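Local coordinates for conserved exported protein (Bacteroides fragilis, PDB 3CLW) that is of unknown function but probably hydrolyses O-glycosidic bonds in sugars or related glycosides, at residues 96-101 with 133-138; 224-229 with 269-274; 233-238 with 279-284; 255-260 with 299-304. All blocks are in the same frame, centred on the assembly; numbering follows the deposited sequence.

Contact 1 (96-101 with 133-138); sequences LSPDGK and PYFMTR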
loop_
_atom_site.group_PDB
_atom_site.type_symbol
_atom_site.label_atom_id
_atom_site.label_comp_id
_atom_site.label_asym_id
_atom_site.label_seq_id
_atom_site.Cartn_x
_atom_site.Cartn_y
_atom_site.Cartn_z
ATOM N N LEU A 96 18.799 7.756 15.425
ATOM C CA LEU A 96 19.895 8.705 15.502
ATOM C C LEU A 96 19.545 9.834 16.458
ATOM O O LEU A 96 18.418 10.313 16.479
ATOM C CB LEU A 96 20.245 9.272 14.105
ATOM C CG LEU A 96 21.255 10.414 13.937
ATOM C CD1 LEU A 96 22.647 9.971 14.342
ATOM C CD2 LEU A 96 21.277 10.858 12.459
ATOM N N SER A 97 20.533 10.256 17.230
ATOM C CA SER A 97 20.362 11.346 18.154
ATOM C C SER A 97 21.193 12.583 17.746
ATOM O O SER A 97 22.109 12.500 16.916
ATOM C CB SER A 97 20.682 10.875 19.592
ATOM O OG SER A 97 22.028 10.485 19.673
ATOM N N PRO A 98 20.854 13.758 18.312
ATOM C CA PRO A 98 21.533 14.979 17.864
ATOM C C PRO A 98 23.068 14.956 18.026
ATOM O O PRO A 98 23.751 15.651 17.299
ATOM C CB PRO A 98 20.904 16.066 18.734
ATOM C CG PRO A 98 19.576 15.499 19.163
ATOM C CD PRO A 98 19.851 14.033 19.356
ATOM N N ASP A 99 23.604 14.173 18.949
ATOM C CA ASP A 99 25.048 13.958 19.000
ATOM C C ASP A 99 25.629 13.019 17.920
ATOM O O ASP A 99 26.840 12.757 17.916
ATOM C CB ASP A 99 25.483 13.473 20.395
ATOM C CG ASP A 99 24.888 12.100 20.785
ATOM O OD1 ASP A 99 24.299 11.378 19.946
ATOM O OD2 ASP A 99 25.022 11.744 21.970
ATOM N N GLY A 100 24.791 12.521 17.011
ATOM C CA GLY A 100 25.274 11.651 15.947
ATOM C C GLY A 100 25.494 10.190 16.325
ATOM O O GLY A 100 26.021 9.438 15.536
ATOM N N LYS A 101 25.066 9.780 17.514
ATOM C CA LYS A 101 25.108 8.365 17.911
ATOM C C LYS A 101 23.840 7.590 17.526
ATOM O O LYS A 101 22.744 8.147 17.437
ATOM C CB LYS A 101 25.348 8.216 19.418
ATOM C CG LYS A 101 26.636 8.819 19.921
ATOM C CD LYS A 101 27.843 8.329 19.133
ATOM C CE LYS A 101 29.147 8.733 19.839
ATOM N NZ LYS A 101 30.308 8.707 18.885
ATOM N N PRO A 133 14.903 13.474 10.782
ATOM C CA PRO A 133 15.058 13.573 12.241
ATOM C C PRO A 133 14.871 15.009 12.730
ATOM O O PRO A 133 15.306 15.933 12.049
ATOM C CB PRO A 133 16.481 13.045 12.492
ATOM C CG PRO A 133 16.701 12.085 11.369
ATOM C CD PRO A 133 15.996 12.691 10.165
ATOM N N TYR A 134 14.193 15.191 13.874
ATOM C CA TYR A 134 13.837 16.544 14.301
ATOM C C TYR A 134 15.005 17.553 14.244
ATOM O O TYR A 134 14.818 18.696 13.853
ATOM C CB TYR A 134 13.153 16.556 15.672
ATOM C CG TYR A 134 13.977 16.054 16.799
ATOM C CD1 TYR A 134 14.096 14.667 17.054
ATOM C CD2 TYR A 134 14.632 16.930 17.646
ATOM C CE1 TYR A 134 14.845 14.190 18.103
ATOM C CE2 TYR A 134 15.414 16.444 18.697
ATOM C CZ TYR A 134 15.506 15.091 18.923
ATOM O OH TYR A 134 16.262 14.608 19.997
ATOM N N PHE A 135 16.184 17.113 14.644
ATOM C CA PHE A 135 17.354 17.962 14.758
ATOM C C PHE A 135 17.988 18.374 13.420
ATOM O O PHE A 135 18.924 19.174 13.410
ATOM C CB PHE A 135 18.406 17.298 15.674
ATOM C CG PHE A 135 18.649 15.832 15.378
ATOM C CD1 PHE A 135 17.950 14.842 16.076
ATOM C CD2 PHE A 135 19.578 15.441 14.397
ATOM C CE1 PHE A 135 18.169 13.508 15.818
ATOM C CE2 PHE A 135 19.795 14.102 14.134
ATOM C CZ PHE A 135 19.083 13.140 14.841
ATOM N N MET A 136 17.492 17.830 12.308
ATOM C CA MET A 136 17.972 18.147 10.963
ATOM C C MET A 136 17.013 19.126 10.310
ATOM O O MET A 136 17.260 19.578 9.210
ATOM C CB MET A 136 17.964 16.890 10.058
ATOM C CG MET A 136 19.064 15.859 10.325
ATOM S SD MET A 136 19.326 14.688 8.958
ATOM C CE MET A 136 20.293 13.604 9.906
ATOM N N THR A 137 15.873 19.374 10.941
ATOM C CA THR A 137 14.798 20.099 10.257
ATOM C C THR A 137 14.976 21.608 10.420
ATOM O O THR A 137 15.811 22.042 11.215
ATOM C CB THR A 137 13.433 19.688 10.800
ATOM O OG1 THR A 137 13.361 20.039 12.183
ATOM C CG2 THR A 137 13.213 18.176 10.632
ATOM N N ARG A 138 14.246 22.389 9.616
ATOM C CA ARG A 138 14.244 23.849 9.742
ATOM C C ARG A 138 13.497 24.314 11.016
ATOM O O ARG A 138 13.902 25.285 11.646
ATOM C CB ARG A 138 13.709 24.521 8.460
ATOM C CG ARG A 138 14.730 24.471 7.284
ATOM C CD ARG A 138 14.310 25.205 6.022
ATOM N NE ARG A 138 13.065 24.687 5.433
ATOM C CZ ARG A 138 11.865 25.267 5.563
ATOM N NH1 ARG A 138 11.734 26.389 6.248
ATOM N NH2 ARG A 138 10.787 24.737 4.991
#

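Contact 2 (224-229 with 269-274); sequences DTKILI and NLFNCV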
loop_
_atom_site.group_PDB
_atom_site.type_symbol
_atom_site.label_atom_id
_atom_site.label_comp_id
_atom_site.label_asym_id
_atom_site.label_seq_id
_atom_site.Cartn_x
_atom_site.Cartn_y
_atom_site.Cartn_z
ATOM N N ASP A 224 21.799 -3.564 -1.648
ATOM C CA ASP A 224 20.841 -3.896 -2.692
ATOM C C ASP A 224 19.473 -3.281 -2.377
ATOM O O ASP A 224 18.510 -4.007 -2.070
ATOM C CB ASP A 224 20.755 -5.435 -2.832
ATOM C CG ASP A 224 19.982 -5.875 -4.076
ATOM O OD1 ASP A 224 19.717 -5.018 -4.960
ATOM O OD2 ASP A 224 19.613 -7.074 -4.165
ATOM N N THR A 225 19.404 -1.947 -2.432
ATOM C CA THR A 225 18.201 -1.197 -2.067
ATOM C C THR A 225 17.915 -0.094 -3.083
ATOM O O THR A 225 18.838 0.527 -3.572
ATOM C CB THR A 225 18.348 -0.534 -0.642
ATOM O OG1 THR A 225 18.647 -1.539 0.353
ATOM C CG2 THR A 225 17.076 0.174 -0.252
ATOM N N LYS A 226 16.641 0.168 -3.377
ATOM C CA LYS A 226 16.264 1.174 -4.341
ATOM C C LYS A 226 15.339 2.255 -3.792
ATOM O O LYS A 226 14.647 2.063 -2.782
ATOM C CB LYS A 226 15.636 0.501 -5.555
ATOM C CG LYS A 226 16.623 -0.287 -6.402
ATOM C CD LYS A 226 15.858 -1.010 -7.464
ATOM C CE LYS A 226 16.607 -2.211 -8.055
ATOM N NZ LYS A 226 17.964 -1.911 -8.635
ATOM N N ILE A 227 15.315 3.392 -4.487
ATOM C CA ILE A 227 14.675 4.611 -4.007
ATOM C C ILE A 227 13.314 4.780 -4.660
ATOM O O ILE A 227 13.218 4.782 -5.887
ATOM C CB ILE A 227 15.513 5.861 -4.358
ATOM C CG1 ILE A 227 16.966 5.728 -3.866
ATOM C CG2 ILE A 227 14.835 7.133 -3.842
ATOM C CD1 ILE A 227 17.943 6.633 -4.674
ATOM N N LEU A 228 12.280 4.953 -3.834
ATOM C CA LEU A 228 10.907 5.092 -4.309
ATOM C C LEU A 228 10.336 6.459 -3.980
ATOM O O LEU A 228 10.355 6.882 -2.819
ATOM C CB LEU A 228 9.994 3.992 -3.712
ATOM C CG LEU A 228 8.514 4.083 -4.148
ATOM C CD1 LEU A 228 8.332 3.893 -5.668
ATOM C CD2 LEU A 228 7.584 3.143 -3.367
ATOM N N ILE A 229 9.803 7.124 -5.010
ATOM C CA ILE A 229 9.155 8.430 -4.878
ATOM C C ILE A 229 7.938 8.422 -5.792
ATOM O O ILE A 229 7.822 7.550 -6.621
ATOM C CB ILE A 229 10.162 9.596 -5.252
ATOM C CG1 ILE A 229 10.664 9.431 -6.690
ATOM C CG2 ILE A 229 11.349 9.610 -4.275
ATOM C CD1 ILE A 229 11.075 10.709 -7.368
ATOM N N ASN A 269 20.322 3.983 -8.652
ATOM C CA ASN A 269 19.681 3.301 -7.516
ATOM C C ASN A 269 18.216 3.662 -7.343
ATOM O O ASN A 269 17.597 3.302 -6.333
ATOM C CB ASN A 269 20.473 3.518 -6.224
ATOM C CG ASN A 269 21.851 2.938 -6.304
ATOM O OD1 ASN A 269 22.005 1.762 -6.625
ATOM N ND2 ASN A 269 22.866 3.748 -6.007
ATOM N N LEU A 270 17.677 4.373 -8.336
ATOM C CA LEU A 270 16.250 4.668 -8.387
ATOM C C LEU A 270 15.496 3.384 -8.663
ATOM O O LEU A 270 15.858 2.633 -9.575
ATOM C CB LEU A 270 15.929 5.658 -9.500
ATOM C CG LEU A 270 14.454 6.122 -9.604
ATOM C CD1 LEU A 270 14.085 7.206 -8.584
ATOM C CD2 LEU A 270 14.115 6.577 -11.060
ATOM N N PHE A 271 14.449 3.136 -7.881
ATOM C CA PHE A 271 13.468 2.149 -8.261
ATOM C C PHE A 271 12.630 2.744 -9.384
ATOM O O PHE A 271 11.992 3.797 -9.199
ATOM C CB PHE A 271 12.589 1.788 -7.065
ATOM C CG PHE A 271 11.547 0.754 -7.369
ATOM C CD1 PHE A 271 11.810 -0.292 -8.272
ATOM C CD2 PHE A 271 10.309 0.783 -6.707
ATOM C CE1 PHE A 271 10.841 -1.265 -8.532
ATOM C CE2 PHE A 271 9.335 -0.185 -6.980
ATOM C CZ PHE A 271 9.605 -1.190 -7.905
ATOM N N ASN A 272 12.620 2.067 -10.538
ATOM C CA ASN A 272 11.994 2.607 -11.733
ATOM C C ASN A 272 10.486 2.390 -11.694
ATOM O O ASN A 272 9.943 1.477 -12.330
ATOM C CB ASN A 272 12.637 2.009 -13.013
ATOM C CG ASN A 272 12.035 2.569 -14.311
ATOM O OD1 ASN A 272 11.634 3.733 -14.381
ATOM N ND2 ASN A 272 11.974 1.726 -15.337
ATOM N N CYS A 273 9.831 3.292 -10.977
ATOM C CA CYS A 273 8.457 3.125 -10.512
ATOM C C CYS A 273 8.033 4.446 -9.894
ATOM O O CYS A 273 8.811 5.109 -9.203
ATOM C CB CYS A 273 8.380 2.016 -9.443
ATOM S SG CYS A 273 6.738 1.664 -8.798
ATOM N N VAL A 274 6.796 4.837 -10.161
ATOM C CA VAL A 274 6.179 6.021 -9.554
ATOM C C VAL A 274 5.179 5.534 -8.481
ATOM O O VAL A 274 4.359 4.654 -8.751
ATOM C CB VAL A 274 5.433 6.826 -10.639
ATOM C CG1 VAL A 274 4.661 8.016 -10.055
ATOM C CG2 VAL A 274 6.376 7.272 -11.728
HETATM O O HOH W 1 20.339 -0.462 -5.851
HETATM O O HOH W 2 10.658 5.832 -7.771
#

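Contact 3 (233-238 with 279-284); sequences GDMKYL and YWSAYP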
loop_
_atom_site.group_PDB
_atom_site.type_symbol
_atom_site.label_atom_id
_atom_site.label_comp_id
_atom_site.label_asym_id
_atom_site.label_seq_id
_atom_site.Cartn_x
_atom_site.Cartn_y
_atom_site.Cartn_z
ATOM N N GLY A 233 -0.104 12.470 -2.206
ATOM C CA GLY A 233 -1.358 12.139 -1.529
ATOM C C GLY A 233 -2.564 11.923 -2.419
ATOM O O GLY A 233 -3.534 11.280 -2.023
ATOM N N ASP A 234 -2.495 12.465 -3.628
ATOM C CA ASP A 234 -3.599 12.440 -4.587
ATOM C C ASP A 234 -2.960 12.198 -5.952
ATOM O O ASP A 234 -1.952 12.850 -6.298
ATOM C CB ASP A 234 -4.369 13.781 -4.537
ATOM C CG ASP A 234 -5.699 13.751 -5.319
ATOM O OD1 ASP A 234 -5.752 13.174 -6.426
ATOM O OD2 ASP A 234 -6.691 14.340 -4.837
ATOM N N MET A 235 -3.524 11.264 -6.726
ATOM C CA MET A 235 -2.953 10.913 -8.033
ATOM C C MET A 235 -2.955 12.134 -9.006
ATOM O O MET A 235 -2.310 12.102 -10.036
ATOM C CB MET A 235 -3.693 9.713 -8.653
ATOM C CG MET A 235 -3.376 8.326 -8.057
ATOM S SD MET A 235 -4.721 7.113 -8.312
ATOM C CE MET A 235 -3.761 5.612 -8.219
ATOM N N LYS A 236 -3.664 13.207 -8.658
ATOM C CA LYS A 236 -3.775 14.367 -9.574
ATOM C C LYS A 236 -2.444 15.091 -9.681
ATOM O O LYS A 236 -2.142 15.657 -10.708
ATOM C CB LYS A 236 -4.907 15.330 -9.189
ATOM C CG LYS A 236 -4.610 16.192 -7.993
ATOM C CD LYS A 236 -5.790 17.030 -7.574
ATOM C CE LYS A 236 -5.452 17.749 -6.276
ATOM N NZ LYS A 236 -6.505 18.739 -5.840
ATOM N N TYR A 237 -1.631 15.006 -8.628
ATOM C CA TYR A 237 -0.285 15.573 -8.629
ATOM C C TYR A 237 0.685 14.849 -9.569
ATOM O O TYR A 237 1.813 15.278 -9.744
ATOM C CB TYR A 237 0.247 15.612 -7.209
ATOM C CG TYR A 237 -0.477 16.609 -6.350
ATOM C CD1 TYR A 237 -0.133 17.973 -6.384
ATOM C CD2 TYR A 237 -1.514 16.209 -5.502
ATOM C CE1 TYR A 237 -0.809 18.892 -5.591
ATOM C CE2 TYR A 237 -2.173 17.117 -4.713
ATOM C CZ TYR A 237 -1.830 18.459 -4.763
ATOM O OH TYR A 237 -2.502 19.364 -3.959
ATOM N N LEU A 238 0.255 13.737 -10.152
ATOM C CA LEU A 238 1.084 13.059 -11.138
ATOM C C LEU A 238 1.115 13.819 -12.494
ATOM O O LEU A 238 1.986 13.573 -13.334
ATOM C CB LEU A 238 0.622 11.616 -11.335
ATOM C CG LEU A 238 0.824 10.676 -10.118
ATOM C CD1 LEU A 238 0.434 9.294 -10.452
ATOM C CD2 LEU A 238 2.266 10.711 -9.573
ATOM N N TYR A 279 -6.061 8.061 -2.402
ATOM C CA TYR A 279 -6.952 9.020 -1.760
ATOM C C TYR A 279 -7.638 9.993 -2.737
ATOM O O TYR A 279 -7.025 10.425 -3.698
ATOM C CB TYR A 279 -6.182 9.810 -0.703
ATOM C CG TYR A 279 -5.615 8.951 0.417
ATOM C CD1 TYR A 279 -6.472 8.333 1.352
ATOM C CD2 TYR A 279 -4.243 8.771 0.558
ATOM C CE1 TYR A 279 -5.975 7.549 2.389
ATOM C CE2 TYR A 279 -3.726 7.987 1.599
ATOM C CZ TYR A 279 -4.612 7.379 2.519
ATOM O OH TYR A 279 -4.146 6.619 3.561
ATOM N N TRP A 280 -8.912 10.304 -2.468
ATOM C CA TRP A 280 -9.725 11.307 -3.199
ATOM C C TRP A 280 -9.981 11.038 -4.671
ATOM O O TRP A 280 -10.423 11.919 -5.398
ATOM C CB TRP A 280 -9.196 12.732 -2.986
ATOM C CG TRP A 280 -8.699 12.934 -1.621
ATOM C CD1 TRP A 280 -7.409 13.172 -1.259
ATOM C CD2 TRP A 280 -9.464 12.857 -0.408
ATOM N NE1 TRP A 280 -7.312 13.259 0.116
ATOM C CE2 TRP A 280 -8.557 13.064 0.667
ATOM C CE3 TRP A 280 -10.829 12.637 -0.119
ATOM C CZ2 TRP A 280 -8.969 13.073 2.021
ATOM C CZ3 TRP A 280 -11.250 12.618 1.237
ATOM C CH2 TRP A 280 -10.314 12.843 2.289
ATOM N N SER A 281 -9.728 9.827 -5.122
ATOM C CA SER A 281 -9.898 9.526 -6.527
ATOM C C SER A 281 -10.635 8.202 -6.712
ATOM O O SER A 281 -10.691 7.668 -7.817
ATOM C CB SER A 281 -8.540 9.528 -7.265
ATOM O OG SER A 281 -7.662 8.482 -6.824
ATOM N N ALA A 282 -11.189 7.673 -5.623
ATOM C CA ALA A 282 -11.860 6.353 -5.675
ATOM C C ALA A 282 -13.363 6.440 -5.897
ATOM O O ALA A 282 -14.024 5.414 -6.038
ATOM C CB ALA A 282 -11.554 5.535 -4.434
ATOM N N TYR A 283 -13.878 7.669 -5.943
ATOM C CA TYR A 283 -15.294 7.973 -6.133
ATOM C C TYR A 283 -15.408 9.386 -6.695
ATOM O O TYR A 283 -14.640 10.260 -6.276
ATOM C CB TYR A 283 -16.015 7.894 -4.787
ATOM C CG TYR A 283 -17.513 8.120 -4.846
ATOM C CD1 TYR A 283 -18.382 7.051 -5.031
ATOM C CD2 TYR A 283 -18.056 9.406 -4.716
ATOM C CE1 TYR A 283 -19.737 7.231 -5.080
ATOM C CE2 TYR A 283 -19.430 9.604 -4.769
ATOM C CZ TYR A 283 -20.264 8.503 -4.951
ATOM O OH TYR A 283 -21.640 8.655 -4.999
ATOM N N PRO A 284 -16.351 9.624 -7.645
ATOM C CA PRO A 284 -17.225 8.624 -8.258
ATOM C C PRO A 284 -16.503 7.796 -9.300
ATOM O O PRO A 284 -15.331 8.051 -9.586
ATOM C CB PRO A 284 -18.340 9.471 -8.900
ATOM C CG PRO A 284 -17.688 10.750 -9.225
ATOM C CD PRO A 284 -16.650 10.981 -8.151
HETATM O O HOH W 3 -5.410 9.579 -5.609
#

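Contact 4 (255-260 with 299-304); sequences MFYKDG and LSANGH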
loop_
_atom_site.group_PDB
_atom_site.type_symbol
_atom_site.label_atom_id
_atom_site.label_comp_id
_atom_site.label_asym_id
_atom_site.label_seq_id
_atom_site.Cartn_x
_atom_site.Cartn_y
_atom_site.Cartn_z
ATOM N N MET A 255 9.609 14.374 -13.754
ATOM C CA MET A 255 10.514 13.474 -13.009
ATOM C C MET A 255 10.774 12.140 -13.717
ATOM O O MET A 255 11.859 11.565 -13.566
ATOM C CB MET A 255 10.028 13.241 -11.551
ATOM C CG MET A 255 9.927 14.535 -10.680
ATOM S SD MET A 255 9.940 14.440 -8.861
ATOM C CE MET A 255 11.692 14.331 -8.620
ATOM N N PHE A 256 9.795 11.647 -14.477
ATOM C CA PHE A 256 9.904 10.317 -15.060
ATOM C C PHE A 256 9.865 10.284 -16.609
ATOM O O PHE A 256 9.581 9.242 -17.213
ATOM C CB PHE A 256 8.869 9.374 -14.418
ATOM C CG PHE A 256 9.141 9.076 -12.943
ATOM C CD1 PHE A 256 8.619 9.884 -11.942
ATOM C CD2 PHE A 256 9.940 7.982 -12.572
ATOM C CE1 PHE A 256 8.878 9.596 -10.583
ATOM C CE2 PHE A 256 10.198 7.688 -11.226
ATOM C CZ PHE A 256 9.678 8.495 -10.232
ATOM N N TYR A 257 10.157 11.433 -17.226
ATOM C CA TYR A 257 10.548 11.524 -18.651
ATOM C C TYR A 257 12.009 11.953 -18.723
ATOM O O TYR A 257 12.509 12.638 -17.835
ATOM C CB TYR A 257 9.668 12.516 -19.418
ATOM C CG TYR A 257 8.406 11.902 -19.967
ATOM C CD1 TYR A 257 8.137 11.919 -21.349
ATOM C CD2 TYR A 257 7.481 11.296 -19.119
ATOM C CE1 TYR A 257 6.968 11.344 -21.869
ATOM C CE2 TYR A 257 6.333 10.720 -19.611
ATOM C CZ TYR A 257 6.066 10.738 -20.990
ATOM O OH TYR A 257 4.907 10.158 -21.473
ATOM N N LYS A 258 12.704 11.550 -19.772
ATOM C CA LYS A 258 14.147 11.734 -19.786
ATOM C C LYS A 258 14.531 13.187 -19.969
ATOM O O LYS A 258 15.612 13.593 -19.558
ATOM C CB LYS A 258 14.835 10.789 -20.782
ATOM C CG LYS A 258 15.349 11.387 -22.055
ATOM C CD LYS A 258 16.051 10.290 -22.900
ATOM C CE LYS A 258 16.663 10.859 -24.221
ATOM N NZ LYS A 258 15.654 10.983 -25.329
ATOM N N ASP A 259 13.625 13.979 -20.523
ATOM C CA ASP A 259 13.879 15.402 -20.715
ATOM C C ASP A 259 13.143 16.263 -19.693
ATOM O O ASP A 259 13.067 17.463 -19.862
ATOM C CB ASP A 259 13.489 15.830 -22.145
ATOM C CG ASP A 259 12.006 15.550 -22.455
ATOM O OD1 ASP A 259 11.463 14.495 -21.975
ATOM O OD2 ASP A 259 11.386 16.375 -23.178
ATOM N N GLY A 260 12.607 15.661 -18.627
ATOM C CA GLY A 260 11.886 16.427 -17.613
ATOM C C GLY A 260 12.826 17.274 -16.785
ATOM O O GLY A 260 13.958 16.880 -16.537
ATOM N N LEU A 299 2.328 7.483 -18.309
ATOM C CA LEU A 299 3.520 6.775 -17.811
ATOM C C LEU A 299 4.087 5.809 -18.830
ATOM O O LEU A 299 5.297 5.708 -18.955
ATOM C CB LEU A 299 3.269 6.072 -16.463
ATOM C CG LEU A 299 4.467 5.660 -15.610
ATOM C CD1 LEU A 299 5.507 6.771 -15.408
ATOM C CD2 LEU A 299 3.971 5.112 -14.261
ATOM N N SER A 300 3.246 5.083 -19.549
ATOM C CA SER A 300 3.794 4.080 -20.475
ATOM C C SER A 300 4.453 4.697 -21.742
ATOM O O SER A 300 5.265 4.057 -22.405
ATOM C CB SER A 300 2.738 3.043 -20.845
ATOM O OG SER A 300 1.725 3.636 -21.640
ATOM N N ALA A 301 4.117 5.941 -22.065
ATOM C CA ALA A 301 4.768 6.625 -23.196
ATOM C C ALA A 301 6.137 7.251 -22.823
ATOM O O ALA A 301 6.746 7.935 -23.640
ATOM C CB ALA A 301 3.815 7.673 -23.806
ATOM N N ASN A 302 6.642 6.999 -21.610
ATOM C CA ASN A 302 7.959 7.531 -21.220
ATOM C C ASN A 302 9.150 6.770 -21.827
ATOM O O ASN A 302 10.307 7.200 -21.713
ATOM C CB ASN A 302 8.058 7.670 -19.681
ATOM C CG ASN A 302 8.556 6.410 -18.976
ATOM O OD1 ASN A 302 8.445 5.307 -19.479
ATOM N ND2 ASN A 302 9.131 6.596 -17.800
ATOM N N GLY A 303 8.859 5.629 -22.453
ATOM C CA GLY A 303 9.872 4.866 -23.181
ATOM C C GLY A 303 10.867 4.170 -22.272
ATOM O O GLY A 303 11.966 3.796 -22.697
ATOM N N HIS A 304 10.467 3.981 -21.012
ATOM C CA HIS A 304 11.384 3.482 -19.986
ATOM C C HIS A 304 10.909 2.267 -19.185
ATOM O O HIS A 304 11.651 1.756 -18.316
ATOM C CB HIS A 304 11.739 4.619 -19.051
ATOM C CG HIS A 304 13.150 5.060 -19.174
ATOM N ND1 HIS A 304 13.560 6.009 -20.095
ATOM C CD2 HIS A 304 14.256 4.687 -18.488
ATOM C CE1 HIS A 304 14.863 6.203 -19.963
ATOM N NE2 HIS A 304 15.308 5.414 -18.995
HETATM O O HOH W 4 11.210 9.680 -21.465
#

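Contact 1 (96-101 with 133-138)
Tyr134 and Phe135, on a short 3-10 turn, receive the loop 96-101, which folds as a type I beta turn from Ser97 to Gly100. Both segments lie in loops that follow neighbouring parallel strands, 68-71 and 125-128, of the barrel. Pro133 begins the second segment by laying its CB against the face of the Phe135 ring opposite to Pro98. The hydroxyl end of Tyr134 comes up to the proline ring, with OH 3.5 Å from Pro98 CG. Phe135 makes the largest share of the contact. With CG between the backbone N and the carbonyl carbon (chi1 46°), its ring presents one face to Pro98, whose CA stands 3.9 Å from the ring centroid and 9° off the normal, a CH-pi contact. Leu96 CG is 3.6 Å from Phe135 CZ, while Leu96 O and CD2 meet the ring edge. Met136, extended beyond CG, brings CE to 3.9 Å from Leu96 CD2. Helix 157-173 contributes Phe163 against Leu96 and Phe160 against Met136. The segments are thus joined by apolar and CH-pi packing centred on the Phe135 ring, while the Asx turn from Asp99 OD1 to Lys101 N stays inside its own loop.

Contact 2 (224-229 with 269-274)
Ile227 and Leu270 pair as neighbours in parallel strands of a TIM-barrel fold, joined through the beta-alpha-beta unit of strand 226-232, helix 251-256 and strand 270-276. Two backbone bonds hold the pair: Ile227 N donates to Asn269 O over 2.9 Å, and Phe271 N returns one of 2.9 Å to Ile227 O. Lys226 CB packs on Phe271 CB at 3.6 Å, with the two side chains crossing at about a right angle. Leu228 runs alongside Phe271 and points the same way, setting CD1 3.8 Å from CD2 of that ring. The ring is placed by a CG anti to the backbone N (chi1 -179°), and Cys273 CB sits over one of its faces. Farther out, Trp309 meets Phe271 edge-to-face and Tyr180 meets it with the ring planes at about 50°, so aromatic residues of the adjoining strands help to fix its position. On the other side of the strands Ile227 packs against Leu214 and Ile218 of helix 204-221, while Leu270 touches Phe256. The side chain of Asn269 is held by Ser219 OG, which binds its ND2. Its OD1 in turn accepts from a water at 2.9 Å that also donates to Thr225 O, 2.9 Å away.

Contact 3 (233-238 with 279-284)
This is a water-mediated loop-to-loop contact, largely buried, between the segments that follow two adjacent parallel strands, 226-232 and 270-276. Gly233 O lies near the plane of the Tyr279 ring at its edge and approaches Tyr279 CB to 3.3 Å. Next along, Asp234 holds CG anti to the backbone N (chi1 -169°), which carries its carboxylate to the edge of the Trp280 indole, where OD2 is 3.5 Å from Trp280 CB; carboxylate and ring planes are 36° apart. The other oxygen turns back to its own loop. Asp234 OD1 accepts from Lys236 N at 3.1 Å, on the anti side and 32° out of the carboxylate plane, an Asx turn that helps to orient the group at the start of the 3-10 turn 235-238. A single water ties the two loops together. It accepts from Met235 N at 2.8 Å and donates to Tyr279 O at 2.6 Å. Its third partner is Ser281 OG, 2.8 Å away, a hydroxyl that also bonds to Asp278 O. Met235 SD lies 3.6 Å from Ser281 OG, and Met235 packs on Ile291 and Ile295 of helix 285-300. Tyr279 OH bonds to Glu312 OE2, and its ring meets Tyr313. Loops after the C-terminal ends of the strands form the active-site face of a TIM barrel, and this pair belongs to that face, consistent with the glycoside hydrolase family.

Contact 4 (255-260 with 299-304)
The chain leaves helix 251-256 through a type I beta turn from Tyr257 to Gly260 and passes the end of helix 285-300, bringing the CA atoms of Tyr257 and Asn302 to 5.4 Å. In the TIM-barrel fold these are two successive outer helices, each ending in the loop that leads to the next strand. Asn302 makes the main link. With CG between the backbone N and the carbonyl carbon (chi1 88°), its amide reaches Phe256: ND2 donates to Phe256 O over 2.7 Å, nearly along the C=O axis and close to the amide plane, with an N-H...O angle of 162°. The same nitrogen also bonds to Thr306 OG1. The amide is held from its other end too, because OD1 accepts from His304 N in an Asx turn, although that donor stands above the carbonyl plane. Asn302 CB makes a CH-pi contact over one face of the Tyr257 ring, 3.8 Å from its centroid and 24° off the normal. Tyr257 carries its hydroxyl on past Ala301 to Glu298 O, within helix 285-300, and its ring stacks with His253. Leu299 CD1 also approaches Phe256 CB, at 4.4 Å. A water completes the join, accepting from Lys258 N at 2.9 Å and donating to Asn302 O at 2.7 Å.

Contacts 2, 3 and 4 describe one neighbourhood of the barrel, and their segments alternate along the chain: strand 226-232, the loop after it and the end of helix 251-256 each meet the corresponding part of the following unit. Contact 2 joins the strands, contact 3 the loops beyond them and contact 4 the helix ends, so successive beta-alpha units are knit together at all three levels. Contact 2 touches both others, through Val274 with Leu238, through Phe256 on Val274 and Ile229, and through a probable hydrogen bond from Asn272 ND2 to His304 O; contacts 3 and 4 stay about 7 Å apart at their nearest atoms. Contact 1 comes earlier, its centre about 25 Å from that of contact 2, and joins surface loops.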